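N-terminus Plasma serine protease inhibitor (Homo sapiens, PDB 3DY0) inhibits serine proteases in blood plasma and other body fluids by binding irreversibly to their active-site serine, in a heparin-dependent manner. Local coordinates at residues S32-S37 with R73-L78; A41-G46 with M53-G58; Q77-L82 with L93-F98. All blocks are in the same frame, centred on the assembly; numbering follows the deposited sequence.

Contact 1 of 3, residues S32-S37 with R73-L78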
ATOM      1  N   SER A  32      -0.587   0.661  -0.864  1.00  5.77           N
ATOM      2  CA  SER A  32       0.490   0.224   0.015  1.00  5.32           C
ATOM      3  C   SER A  32       0.001  -0.927   0.876  1.00  6.74           C
ATOM      4  O   SER A  32      -0.794  -0.736   1.799  1.00  6.26           O
ATOM      5  CB  SER A  32       0.966   1.351   0.934  1.00  6.34           C
ATOM      6  OG  SER A  32       1.876   0.823   1.889  1.00  7.53           O
ATOM      7  N   PRO A  33       0.470  -2.149   0.589  1.00  7.21           N
ATOM      8  CA  PRO A  33       0.046  -3.304   1.378  1.00  7.85           C
ATOM      9  C   PRO A  33       0.358  -3.132   2.866  1.00  8.49           C
ATOM     10  O   PRO A  33      -0.471  -3.440   3.726  1.00  9.53           O
ATOM     11  CB  PRO A  33       0.831  -4.453   0.748  1.00  7.54           C
ATOM     12  CG  PRO A  33       0.911  -4.038  -0.699  1.00  6.77           C
ATOM     13  CD  PRO A  33       1.266  -2.567  -0.581  1.00  7.41           C
ATOM     14  N   VAL A  34       1.553  -2.639   3.177  0.50  7.92           N
ATOM     15  CA  VAL A  34       1.936  -2.469   4.574  0.50  8.05           C
ATOM     16  C   VAL A  34       1.064  -1.450   5.306  0.50  7.36           C
ATOM     17  O   VAL A  34       0.746  -1.634   6.481  0.50  8.24           O
ATOM     18  CB  VAL A  34       3.432  -2.085   4.708  0.50  8.15           C
ATOM     19  CG1 VAL A  34       3.681  -0.703   4.141  0.50  8.09           C
ATOM     20  CG2 VAL A  34       3.858  -2.175   6.167  0.50  9.22           C
ATOM     21  N   SER A  35       0.668  -0.381   4.622  1.00  6.87           N
ATOM     22  CA  SER A  35      -0.182   0.622   5.255  1.00  6.72           C
ATOM     23  C   SER A  35      -1.521   0.021   5.670  1.00  6.11           C
ATOM     24  O   SER A  35      -2.019   0.266   6.775  1.00  6.21           O
ATOM     25  CB  SER A  35      -0.438   1.789   4.299  1.00  5.81           C
ATOM     26  OG  SER A  35      -1.339   2.717   4.892  1.00  8.03           O
ATOM     27  N   ILE A  36      -2.101  -0.766   4.775  1.00  6.70           N
ATOM     28  CA  ILE A  36      -3.388  -1.383   5.038  1.00  7.45           C
ATOM     29  C   ILE A  36      -3.309  -2.519   6.046  1.00  6.92           C
ATOM     30  O   ILE A  36      -4.156  -2.620   6.937  1.00  6.89           O
ATOM     31  CB  ILE A  36      -4.033  -1.851   3.721  1.00  8.16           C
ATOM     32  CG1 ILE A  36      -4.165  -0.644   2.783  1.00  7.99           C
ATOM     33  CG2 ILE A  36      -5.401  -2.468   3.998  1.00  8.37           C
ATOM     34  CD1 ILE A  36      -4.629  -0.971   1.380  1.00  8.10           C
ATOM     35  N   SER A  37      -2.288  -3.364   5.916  0.50  7.85           N
ATOM     36  CA  SER A  37      -2.104  -4.476   6.842  0.50  9.34           C
ATOM     37  C   SER A  37      -1.870  -3.945   8.251  0.50  8.10           C
ATOM     38  O   SER A  37      -2.413  -4.472   9.222  0.50  8.30           O
ATOM     39  CB  SER A  37      -0.903  -5.332   6.429  0.50 10.67           C
ATOM     40  OG  SER A  37      -1.140  -6.007   5.210  0.50 15.24           O
ATOM     41  N   ARG A  73       4.322  -8.066  17.195  1.00 13.52           N
ATOM     42  CA  ARG A  73       5.750  -7.964  17.484  1.00 15.84           C
ATOM     43  C   ARG A  73       6.503  -7.598  16.208  1.00 14.10           C
ATOM     44  O   ARG A  73       7.416  -6.771  16.230  1.00 15.53           O
ATOM     45  CB  ARG A  73       6.285  -9.293  18.026  1.00 17.48           C
ATOM     46  CG  ARG A  73       7.717  -9.215  18.545  1.00 20.94           C
ATOM     47  CD  ARG A  73       8.440 -10.541  18.370  1.00 24.25           C
ATOM     48  NE  ARG A  73       8.656 -10.853  16.958  1.00 28.18           N
ATOM     49  CZ  ARG A  73       9.445 -10.153  16.149  1.00 28.52           C
ATOM     50  NH1 ARG A  73       9.577 -10.507  14.878  1.00 30.36           N
ATOM     51  NH2 ARG A  73      10.111  -9.103  16.613  1.00 32.03           N
ATOM     52  N   GLY A  74       6.115  -8.220  15.098  1.00 13.18           N
ATOM     53  CA  GLY A  74       6.756  -7.943  13.823  1.00 12.43           C
ATOM     54  C   GLY A  74       6.587  -6.497  13.393  1.00 12.84           C
ATOM     55  O   GLY A  74       7.535  -5.870  12.921  1.00 12.83           O
ATOM     56  N   PHE A  75       5.378  -5.964  13.552  1.00 11.31           N
ATOM     57  CA  PHE A  75       5.117  -4.582  13.179  1.00 10.64           C
ATOM     58  C   PHE A  75       5.810  -3.612  14.127  1.00 10.88           C
ATOM     59  O   PHE A  75       6.272  -2.560  13.706  1.00 10.65           O
ATOM     60  CB  PHE A  75       3.608  -4.299  13.147  1.00 11.64           C
ATOM     61  CG  PHE A  75       2.952  -4.652  11.837  1.00 11.05           C
ATOM     62  CD1 PHE A  75       3.547  -4.303  10.630  1.00 12.95           C
ATOM     63  CD2 PHE A  75       1.729  -5.310  11.812  1.00 11.38           C
ATOM     64  CE1 PHE A  75       2.934  -4.600   9.411  1.00 13.33           C
ATOM     65  CE2 PHE A  75       1.103  -5.613  10.594  1.00 10.44           C
ATOM     66  CZ  PHE A  75       1.707  -5.257   9.398  1.00 10.96           C
ATOM     67  N   GLN A  76       5.872  -3.963  15.409  1.00 12.11           N
ATOM     68  CA  GLN A  76       6.545  -3.108  16.383  1.00 13.34           C
ATOM     69  C   GLN A  76       8.034  -3.040  16.027  1.00 13.02           C
ATOM     70  O   GLN A  76       8.655  -1.977  16.090  1.00 14.15           O
ATOM     71  CB  GLN A  76       6.377  -3.674  17.796  1.00 13.08           C
ATOM     72  CG  GLN A  76       7.092  -2.868  18.866  1.00 15.09           C
ATOM     73  CD  GLN A  76       7.117  -3.579  20.205  1.00 15.55           C
ATOM     74  OE1 GLN A  76       7.516  -4.740  20.293  1.00 18.49           O
ATOM     75  NE2 GLN A  76       6.695  -2.884  21.256  1.00 17.23           N
ATOM     76  N   GLN A  77       8.602  -4.179  15.647  1.00 13.05           N
ATOM     77  CA  GLN A  77      10.013  -4.237  15.279  1.00 14.80           C
ATOM     78  C   GLN A  77      10.269  -3.373  14.046  1.00 14.01           C
ATOM     79  O   GLN A  77      11.266  -2.657  13.972  1.00 14.49           O
ATOM     80  CB  GLN A  77      10.420  -5.686  14.992  1.00 17.67           C
ATOM     81  CG  GLN A  77      11.884  -5.866  14.616  1.00 23.09           C
ATOM     82  CD  GLN A  77      12.204  -7.293  14.213  1.00 25.99           C
ATOM     83  OE1 GLN A  77      11.899  -8.237  14.939  1.00 29.37           O
ATOM     84  NE2 GLN A  77      12.823  -7.457  13.048  1.00 29.90           N
ATOM     85  N   LEU A  78       9.361  -3.444  13.079  1.00 12.41           N
ATOM     86  CA  LEU A  78       9.484  -2.672  11.850  1.00 12.66           C
ATOM     87  C   LEU A  78       9.490  -1.176  12.144  1.00 12.62           C
ATOM     88  O   LEU A  78      10.327  -0.436  11.627  1.00 13.21           O
ATOM     89  CB  LEU A  78       8.330  -3.012  10.903  1.00 12.74           C
ATOM     90  CG  LEU A  78       8.233  -2.192   9.612  1.00 13.85           C
ATOM     91  CD1 LEU A  78       9.509  -2.351   8.792  1.00 16.52           C
ATOM     92  CD2 LEU A  78       7.024  -2.656   8.813  1.00 14.92           C
TER
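Phe75 reaches from helix 65-81 to two residues of helix 33-45, touching Val34 with CE1 and Ser37 with CZ and CE2. The long side chain suits the place: the helix axes here come no closer than 12.6 Å and run at 126°, a separation that a large ring can span. CG2 of Val34 lies 4.2 Å from CE1 of Phe75, the valine and the phenylalanine running alongside one another, pointing opposite ways. That methyl is anti to the backbone N and also meets Leu78, whose CD2 is 4.2 Å away, so a single branch of Val34 serves both partners. CZ lies 4.0 Å from CB of Ser37, and CE2 sits 3.9 Å from Ser37 O; a small serine lets the ring come close to the helix backbone. Val34 and Ser37 each have a second conformer, so these distances describe one state. The start of helix 33-45 belongs to the serpin shutter region beneath the central sheet: Ser35 OG bonds Asn165 and Thr330, Ser32 N bonds His313, and Ser32 OG, which caps the helix, bonds the bound peptide, probably the C-terminal fragment left by cleavage. No hydrogen bond joins the two segments, which implies a modest, nondirectional van der Waals attachment.

Contact 2 of 3, residues A41-G46 with M53-G58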
ATOM      1  N   ALA A  41      -4.127  -4.581  11.488  1.00  8.87           N
ATOM      2  CA  ALA A  41      -3.529  -5.149  12.690  1.00  8.12           C
ATOM      3  C   ALA A  41      -3.875  -4.276  13.902  1.00  8.94           C
ATOM      4  O   ALA A  41      -4.214  -4.785  14.969  1.00  9.31           O
ATOM      5  CB  ALA A  41      -2.017  -5.246  12.526  1.00  8.87           C
ATOM      6  N   MET A  42      -3.783  -2.959  13.743  1.00  8.35           N
ATOM      7  CA  MET A  42      -4.121  -2.055  14.838  1.00  8.14           C
ATOM      8  C   MET A  42      -5.604  -2.186  15.169  1.00  9.48           C
ATOM      9  O   MET A  42      -5.997  -2.195  16.338  1.00  9.24           O
ATOM     10  CB  MET A  42      -3.797  -0.606  14.456  1.00  8.30           C
ATOM     11  CG  MET A  42      -2.303  -0.336  14.349  1.00  8.19           C
ATOM     12  SD  MET A  42      -1.902   1.408  14.119  1.00 10.72           S
ATOM     13  CE  MET A  42      -2.698   1.727  12.516  1.00  8.22           C
ATOM     14  N   LEU A  43      -6.425  -2.291  14.133  1.00  9.44           N
ATOM     15  CA  LEU A  43      -7.862  -2.426  14.323  1.00 10.72           C
ATOM     16  C   LEU A  43      -8.176  -3.686  15.132  1.00 11.24           C
ATOM     17  O   LEU A  43      -9.071  -3.677  15.979  1.00 12.33           O
ATOM     18  CB  LEU A  43      -8.570  -2.476  12.963  1.00 11.67           C
ATOM     19  CG  LEU A  43     -10.095  -2.603  12.952  1.00 11.26           C
ATOM     20  CD1 LEU A  43     -10.724  -1.452  13.737  1.00 12.53           C
ATOM     21  CD2 LEU A  43     -10.591  -2.595  11.513  1.00 12.17           C
ATOM     22  N   SER A  44      -7.431  -4.763  14.891  1.00 11.86           N
ATOM     23  CA  SER A  44      -7.667  -6.012  15.613  1.00 11.51           C
ATOM     24  C   SER A  44      -7.394  -5.887  17.111  1.00 13.47           C
ATOM     25  O   SER A  44      -7.928  -6.660  17.906  1.00 12.50           O
ATOM     26  CB  SER A  44      -6.824  -7.158  15.027  1.00 11.90           C
ATOM     27  OG  SER A  44      -5.468  -7.106  15.446  1.00 11.67           O
ATOM     28  N   LEU A  45      -6.579  -4.911  17.502  1.00 12.93           N
ATOM     29  CA  LEU A  45      -6.260  -4.727  18.915  1.00 15.16           C
ATOM     30  C   LEU A  45      -7.505  -4.496  19.757  1.00 17.62           C
ATOM     31  O   LEU A  45      -7.566  -4.912  20.918  1.00 20.26           O
ATOM     32  CB  LEU A  45      -5.306  -3.548  19.104  1.00 14.11           C
ATOM     33  CG  LEU A  45      -3.857  -3.747  18.650  1.00 12.18           C
ATOM     34  CD1 LEU A  45      -3.107  -2.425  18.789  1.00 12.75           C
ATOM     35  CD2 LEU A  45      -3.191  -4.841  19.488  1.00 13.93           C
ATOM     36  N   GLY A  46      -8.496  -3.833  19.174  1.00 17.89           N
ATOM     37  CA  GLY A  46      -9.715  -3.556  19.910  1.00 18.97           C
ATOM     38  C   GLY A  46     -10.924  -4.312  19.401  1.00 18.59           C
ATOM     39  O   GLY A  46     -12.059  -3.942  19.700  1.00 20.41           O
ATOM     40  N   MET A  53     -11.708 -12.295  14.494  0.50 13.85           N
ATOM     41  CA  MET A  53     -11.372 -13.500  13.743  0.50 13.90           C
ATOM     42  C   MET A  53     -11.235 -13.206  12.253  0.50 13.52           C
ATOM     43  O   MET A  53     -10.252 -13.594  11.621  0.50 13.23           O
ATOM     44  CB  MET A  53     -12.446 -14.572  13.949  0.50 16.47           C
ATOM     45  CG  MET A  53     -12.521 -15.132  15.358  0.50 19.28           C
ATOM     46  SD  MET A  53     -13.811 -16.390  15.509  0.50 23.63           S
ATOM     47  CE  MET A  53     -12.944 -17.836  14.903  0.50 23.70           C
ATOM     48  N   GLN A  54     -12.226 -12.521  11.695  1.00 12.68           N
ATOM     49  CA  GLN A  54     -12.205 -12.192  10.274  1.00 12.80           C
ATOM     50  C   GLN A  54     -10.991 -11.359   9.910  1.00 11.32           C
ATOM     51  O   GLN A  54     -10.381 -11.570   8.863  1.00 12.63           O
ATOM     52  CB  GLN A  54     -13.465 -11.433   9.872  1.00 13.28           C
ATOM     53  CG  GLN A  54     -14.754 -12.197  10.093  1.00 13.92           C
ATOM     54  CD  GLN A  54     -15.958 -11.415   9.619  1.00 12.84           C
ATOM     55  OE1 GLN A  54     -15.920 -10.189   9.551  1.00 11.87           O
ATOM     56  NE2 GLN A  54     -17.040 -12.120   9.296  1.00 16.02           N
ATOM     57  N   ILE A  55     -10.639 -10.407  10.767  1.00 11.43           N
ATOM     58  CA  ILE A  55      -9.487  -9.558  10.481  1.00 10.09           C
ATOM     59  C   ILE A  55      -8.186 -10.357  10.469  1.00 11.27           C
ATOM     60  O   ILE A  55      -7.377 -10.216   9.552  1.00 10.86           O
ATOM     61  CB  ILE A  55      -9.370  -8.401  11.494  1.00  9.00           C
ATOM     62  CG1 ILE A  55     -10.578  -7.471  11.363  1.00 10.70           C
ATOM     63  CG2 ILE A  55      -8.083  -7.614  11.240  1.00 11.24           C
ATOM     64  CD1 ILE A  55     -10.669  -6.424  12.454  1.00 12.01           C
ATOM     65  N   LEU A  56      -7.983 -11.202  11.475  1.00 11.60           N
ATOM     66  CA  LEU A  56      -6.755 -11.991  11.519  1.00 12.60           C
ATOM     67  C   LEU A  56      -6.682 -12.989  10.366  1.00 13.21           C
ATOM     68  O   LEU A  56      -5.625 -13.172   9.762  1.00 12.84           O
ATOM     69  CB  LEU A  56      -6.635 -12.720  12.862  1.00 13.25           C
ATOM     70  CG  LEU A  56      -6.559 -11.822  14.100  1.00 14.59           C
ATOM     71  CD1 LEU A  56      -6.342 -12.685  15.335  1.00 15.51           C
ATOM     72  CD2 LEU A  56      -5.421 -10.824  13.951  1.00 17.07           C
ATOM     73  N   GLU A  57      -7.803 -13.636  10.053  1.00 12.98           N
ATOM     74  CA  GLU A  57      -7.813 -14.594   8.957  1.00 14.81           C
ATOM     75  C   GLU A  57      -7.605 -13.871   7.631  1.00 14.13           C
ATOM     76  O   GLU A  57      -6.943 -14.390   6.733  1.00 14.58           O
ATOM     77  CB  GLU A  57      -9.130 -15.374   8.933  1.00 17.50           C
ATOM     78  CG  GLU A  57      -9.327 -16.278  10.140  1.00 23.21           C
ATOM     79  CD  GLU A  57     -10.509 -17.219   9.986  1.00 27.64           C
ATOM     80  OE1 GLU A  57     -10.827 -17.936  10.957  1.00 30.94           O
ATOM     81  OE2 GLU A  57     -11.115 -17.248   8.892  1.00 29.90           O
ATOM     82  N   GLY A  58      -8.157 -12.666   7.520  1.00 13.79           N
ATOM     83  CA  GLY A  58      -8.006 -11.889   6.301  1.00 13.27           C
ATOM     84  C   GLY A  58      -6.562 -11.493   6.052  1.00 13.23           C
ATOM     85  O   GLY A  58      -6.131 -11.343   4.904  1.00 13.39           O
TER
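This is a buried helix-helix contact between the end of helix 33-45 and the end of helix 49-58. It is flanked by helix 65-81, where His72 packs on Ser44 and Glu68 on Leu56, and by strand 307-319 of the central sheet, where Val308 and Met311 touch Leu43. The two short axes run nearly antiparallel, at 155°, and approach to 9.6 Å. Leu43 and Ile55 form its apolar side: CD1 at the extended end of Ile55 rests 3.9 Å from CG of Leu43, the side chains crossing at about a right angle. CD1 also touches CD2 of Leu43, so the isoleucine tip sits against the fork of the leucine. Branched aliphatic residues fit here because their other neighbours, those two and Ile287 beside Ile55, are apolar as well.

Since only a short turn separates the two helices in the chain, the arrangement is an antiparallel helical hairpin within the serpin fold. Ser44 marks its closest backbone approach, its CA lying 6.5 Å from CA of Ile55, where a small residue suits the spacing. Its CB meets CG2 of Ile55 at 4.0 Å, and CD2 of Leu56 comes up to its hydroxyl. That hydroxyl stands between the backbone N and the carbonyl carbon (chi1 78°), which turns it back along its own helix so that OG donates a hydrogen bond to Ala41 O, 2.7 Å away, three residues back. The buried polar atom thereby finds an acceptor without needing one on the other helix.

Contact 3 of 3, residues Q77-L82 with L93-F98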
ATOM      1  N   GLN A  77       8.602  -4.179  15.647  1.00 13.05           N
ATOM      2  CA  GLN A  77      10.013  -4.237  15.279  1.00 14.80           C
ATOM      3  C   GLN A  77      10.269  -3.373  14.046  1.00 14.01           C
ATOM      4  O   GLN A  77      11.266  -2.657  13.972  1.00 14.49           O
ATOM      5  CB  GLN A  77      10.420  -5.686  14.992  1.00 17.67           C
ATOM      6  CG  GLN A  77      11.884  -5.866  14.616  1.00 23.09           C
ATOM      7  CD  GLN A  77      12.204  -7.293  14.213  1.00 25.99           C
ATOM      8  OE1 GLN A  77      11.899  -8.237  14.939  1.00 29.37           O
ATOM      9  NE2 GLN A  77      12.823  -7.457  13.048  1.00 29.90           N
ATOM     10  N   LEU A  78       9.361  -3.444  13.079  1.00 12.41           N
ATOM     11  CA  LEU A  78       9.484  -2.672  11.850  1.00 12.66           C
ATOM     12  C   LEU A  78       9.490  -1.176  12.144  1.00 12.62           C
ATOM     13  O   LEU A  78      10.327  -0.436  11.627  1.00 13.21           O
ATOM     14  CB  LEU A  78       8.330  -3.012  10.903  1.00 12.74           C
ATOM     15  CG  LEU A  78       8.233  -2.192   9.612  1.00 13.85           C
ATOM     16  CD1 LEU A  78       9.509  -2.351   8.792  1.00 16.52           C
ATOM     17  CD2 LEU A  78       7.024  -2.656   8.813  1.00 14.92           C
ATOM     18  N   LEU A  79       8.548  -0.732  12.968  1.00 12.25           N
ATOM     19  CA  LEU A  79       8.455   0.677  13.326  1.00 12.55           C
ATOM     20  C   LEU A  79       9.696   1.149  14.078  1.00 14.30           C
ATOM     21  O   LEU A  79      10.192   2.247  13.830  1.00 13.81           O
ATOM     22  CB  LEU A  79       7.197   0.924  14.161  1.00 11.07           C
ATOM     23  CG  LEU A  79       5.889   0.778  13.373  1.00 10.03           C
ATOM     24  CD1 LEU A  79       4.701   0.762  14.324  1.00 10.27           C
ATOM     25  CD2 LEU A  79       5.763   1.929  12.375  1.00 11.65           C
ATOM     26  N   GLN A  80      10.194   0.318  14.987  0.50 14.95           N
ATOM     27  CA  GLN A  80      11.381   0.668  15.756  0.50 17.10           C
ATOM     28  C   GLN A  80      12.606   0.723  14.851  0.50 17.45           C
ATOM     29  O   GLN A  80      13.468   1.588  15.013  0.50 18.21           O
ATOM     30  CB  GLN A  80      11.603  -0.346  16.883  0.50 17.99           C
ATOM     31  CG  GLN A  80      10.526  -0.308  17.958  0.50 21.45           C
ATOM     32  CD  GLN A  80      10.748  -1.336  19.052  0.50 22.70           C
ATOM     33  OE1 GLN A  80       9.969  -1.424  20.003  0.50 25.06           O
ATOM     34  NE2 GLN A  80      11.811  -2.118  18.923  0.50 24.97           N
ATOM     35  N   GLU A  81      12.676  -0.199  13.897  1.00 17.43           N
ATOM     36  CA  GLU A  81      13.794  -0.246  12.963  1.00 19.36           C
ATOM     37  C   GLU A  81      13.827   1.022  12.119  1.00 19.16           C
ATOM     38  O   GLU A  81      14.897   1.543  11.813  1.00 19.61           O
ATOM     39  CB  GLU A  81      13.686  -1.472  12.052  1.00 22.24           C
ATOM     40  CG  GLU A  81      14.143  -2.769  12.706  1.00 27.60           C
ATOM     41  CD  GLU A  81      13.976  -3.972  11.796  1.00 30.87           C
ATOM     42  OE1 GLU A  81      14.473  -5.062  12.152  1.00 32.74           O
ATOM     43  OE2 GLU A  81      13.343  -3.830  10.729  1.00 33.85           O
ATOM     44  N   LEU A  82      12.651   1.522  11.754  1.00 17.95           N
ATOM     45  CA  LEU A  82      12.572   2.729  10.943  1.00 18.34           C
ATOM     46  C   LEU A  82      12.897   3.989  11.735  1.00 20.94           C
ATOM     47  O   LEU A  82      12.948   5.082  11.171  1.00 21.38           O
ATOM     48  CB  LEU A  82      11.186   2.845  10.300  1.00 17.35           C
ATOM     49  CG  LEU A  82      10.905   1.756   9.262  1.00 18.23           C
ATOM     50  CD1 LEU A  82       9.489   1.885   8.737  1.00 16.62           C
ATOM     51  CD2 LEU A  82      11.910   1.877   8.121  1.00 16.32           C
ATOM     52  N   LEU A  93       7.168   5.483   8.358  1.00  9.96           N
ATOM     53  CA  LEU A  93       5.917   4.760   8.571  1.00 10.44           C
ATOM     54  C   LEU A  93       5.420   5.145   9.962  1.00 10.75           C
ATOM     55  O   LEU A  93       6.170   5.050  10.933  1.00 12.01           O
ATOM     56  CB  LEU A  93       6.180   3.255   8.503  1.00 11.65           C
ATOM     57  CG  LEU A  93       5.005   2.280   8.605  1.00  8.45           C
ATOM     58  CD1 LEU A  93       4.072   2.459   7.420  1.00 10.54           C
ATOM     59  CD2 LEU A  93       5.548   0.852   8.645  1.00 13.27           C
ATOM     60  N   GLY A  94       4.168   5.579  10.066  1.00 10.76           N
ATOM     61  CA  GLY A  94       3.660   5.977  11.367  1.00  9.99           C
ATOM     62  C   GLY A  94       2.165   5.833  11.558  1.00 10.11           C
ATOM     63  O   GLY A  94       1.416   5.626  10.601  1.00  9.52           O
ATOM     64  N   ASN A  95       1.737   5.972  12.810  1.00  9.85           N
ATOM     65  CA  ASN A  95       0.335   5.825  13.182  1.00  9.43           C
ATOM     66  C   ASN A  95      -0.127   6.912  14.141  1.00  9.91           C
ATOM     67  O   ASN A  95       0.663   7.436  14.928  1.00 11.88           O
ATOM     68  CB  ASN A  95       0.150   4.459  13.832  1.00  8.34           C
ATOM     69  CG  ASN A  95       0.650   3.345  12.950  1.00  7.14           C
ATOM     70  OD1 ASN A  95       0.123   3.136  11.863  1.00  8.08           O
ATOM     71  ND2 ASN A  95       1.683   2.634  13.401  1.00  8.14           N
ATOM     72  N   ALA A  96      -1.414   7.235  14.076  1.00  9.90           N
ATOM     73  CA  ALA A  96      -1.976   8.262  14.943  1.00 10.22           C
ATOM     74  C   ALA A  96      -3.458   8.027  15.176  1.00 10.79           C
ATOM     75  O   ALA A  96      -4.161   7.490  14.320  1.00 12.93           O
ATOM     76  CB  ALA A  96      -1.766   9.640  14.322  1.00 12.98           C
ATOM     77  N   LEU A  97      -3.921   8.421  16.355  1.00 11.18           N
ATOM     78  CA  LEU A  97      -5.328   8.304  16.702  1.00 11.68           C
ATOM     79  C   LEU A  97      -5.872   9.707  16.942  1.00 12.23           C
ATOM     80  O   LEU A  97      -5.309  10.471  17.723  1.00 12.17           O
ATOM     81  CB  LEU A  97      -5.513   7.476  17.980  1.00 13.33           C
ATOM     82  CG  LEU A  97      -5.480   5.950  17.894  1.00 14.78           C
ATOM     83  CD1 LEU A  97      -5.417   5.369  19.300  1.00 15.43           C
ATOM     84  CD2 LEU A  97      -6.727   5.447  17.170  1.00 14.42           C
ATOM     85  N   PHE A  98      -6.943  10.052  16.239  1.00 11.25           N
ATOM     86  CA  PHE A  98      -7.596  11.344  16.424  1.00 12.78           C
ATOM     87  C   PHE A  98      -8.906  10.978  17.104  1.00 13.25           C
ATOM     88  O   PHE A  98      -9.764  10.328  16.509  1.00 14.39           O
ATOM     89  CB  PHE A  98      -7.835  12.024  15.078  1.00 11.46           C
ATOM     90  CG  PHE A  98      -6.574  12.482  14.409  1.00 11.92           C
ATOM     91  CD1 PHE A  98      -5.861  11.626  13.574  1.00 12.25           C
ATOM     92  CD2 PHE A  98      -6.070  13.755  14.651  1.00 11.76           C
ATOM     93  CE1 PHE A  98      -4.664  12.034  12.991  1.00 12.76           C
ATOM     94  CE2 PHE A  98      -4.874  14.174  14.076  1.00 14.39           C
ATOM     95  CZ  PHE A  98      -4.169  13.308  13.242  1.00 12.87           C
TER
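Leu93 faces three leucines, Leu78 and Leu79 on the last turn of helix 65-81 and Leu82 just beyond it, where the helix lies across strand 90-99. The strand belongs to the large central sheet of the serpin fold, pairing in parallel with strand 120-123 and antiparallel with strand 159-172; the helix crosses it at 114°, with axes 8.9 Å apart. Beginning at the backbone, CB of Leu93 is met by CD1 of Leu82 at 3.6 Å, the two side chains meeting at a slant. The next atom, CG, lies 3.9 Å from CD2 of Leu79, whose side chain comes in at about a right angle. At the tip, CD2 of Leu93 reaches CD2 of Leu78 at 3.8 Å and still touches CD2 of Leu79. With CG anti to the backbone N (chi1 -176°), the side chain lies so that CB, CG and CD2 in turn each have a leucine methyl beside them. Leucine suits both surfaces, since its forked end can touch several neighbours at once.

Two positions further on, Asn95 adds a polar group to this apolar setting. CD1 of Leu79 packs 3.7 Å from its ND2, but the amide is engaged beyond the helix: ND2 donates to Tyr117 O, and OD1 accepts from Asn165 on strand 159-172. These two bonds engage both ends of the buried amide and probably fix its rotation, leaving Leu79 to make a purely van der Waals contact with it. On the outer side of the helix, one turn is tied by NE2 of Gln77 bonding to OE1 of Glu81, which it meets from above the carboxylate plane. Leu79 divides its two methyls between the partners: while CD1 goes to the amide, CD2 sits 3.5 Å from the backbone O of Leu93.

How the contacts relate
Contacts 1 and 3 are the closest pair, with centres about 8 Å apart; they share Gln77 and Leu78, and CG2 of Val34 lies 4.3 Å from CD2 of Leu93, so helix 33-45, helix 65-81 and the sheet meet there. Contact 2 lies about 13 Å, centre to centre, from contact 1 and is joined to it through CE2 of Phe75 and CB of Ala41, 3.7 Å apart. Contacts 2 and 3, about 17 Å apart by their centres, still touch where Met42 packs on Asn95. Helix 33-45 thus links all three, its Met38 reaching Phe75, Leu79 and Leu93. None includes the glycan-pocket residues Asn213, Lys249 and Lys253, whereas contact 1, and contact 3 through Leu78, border the bound peptide.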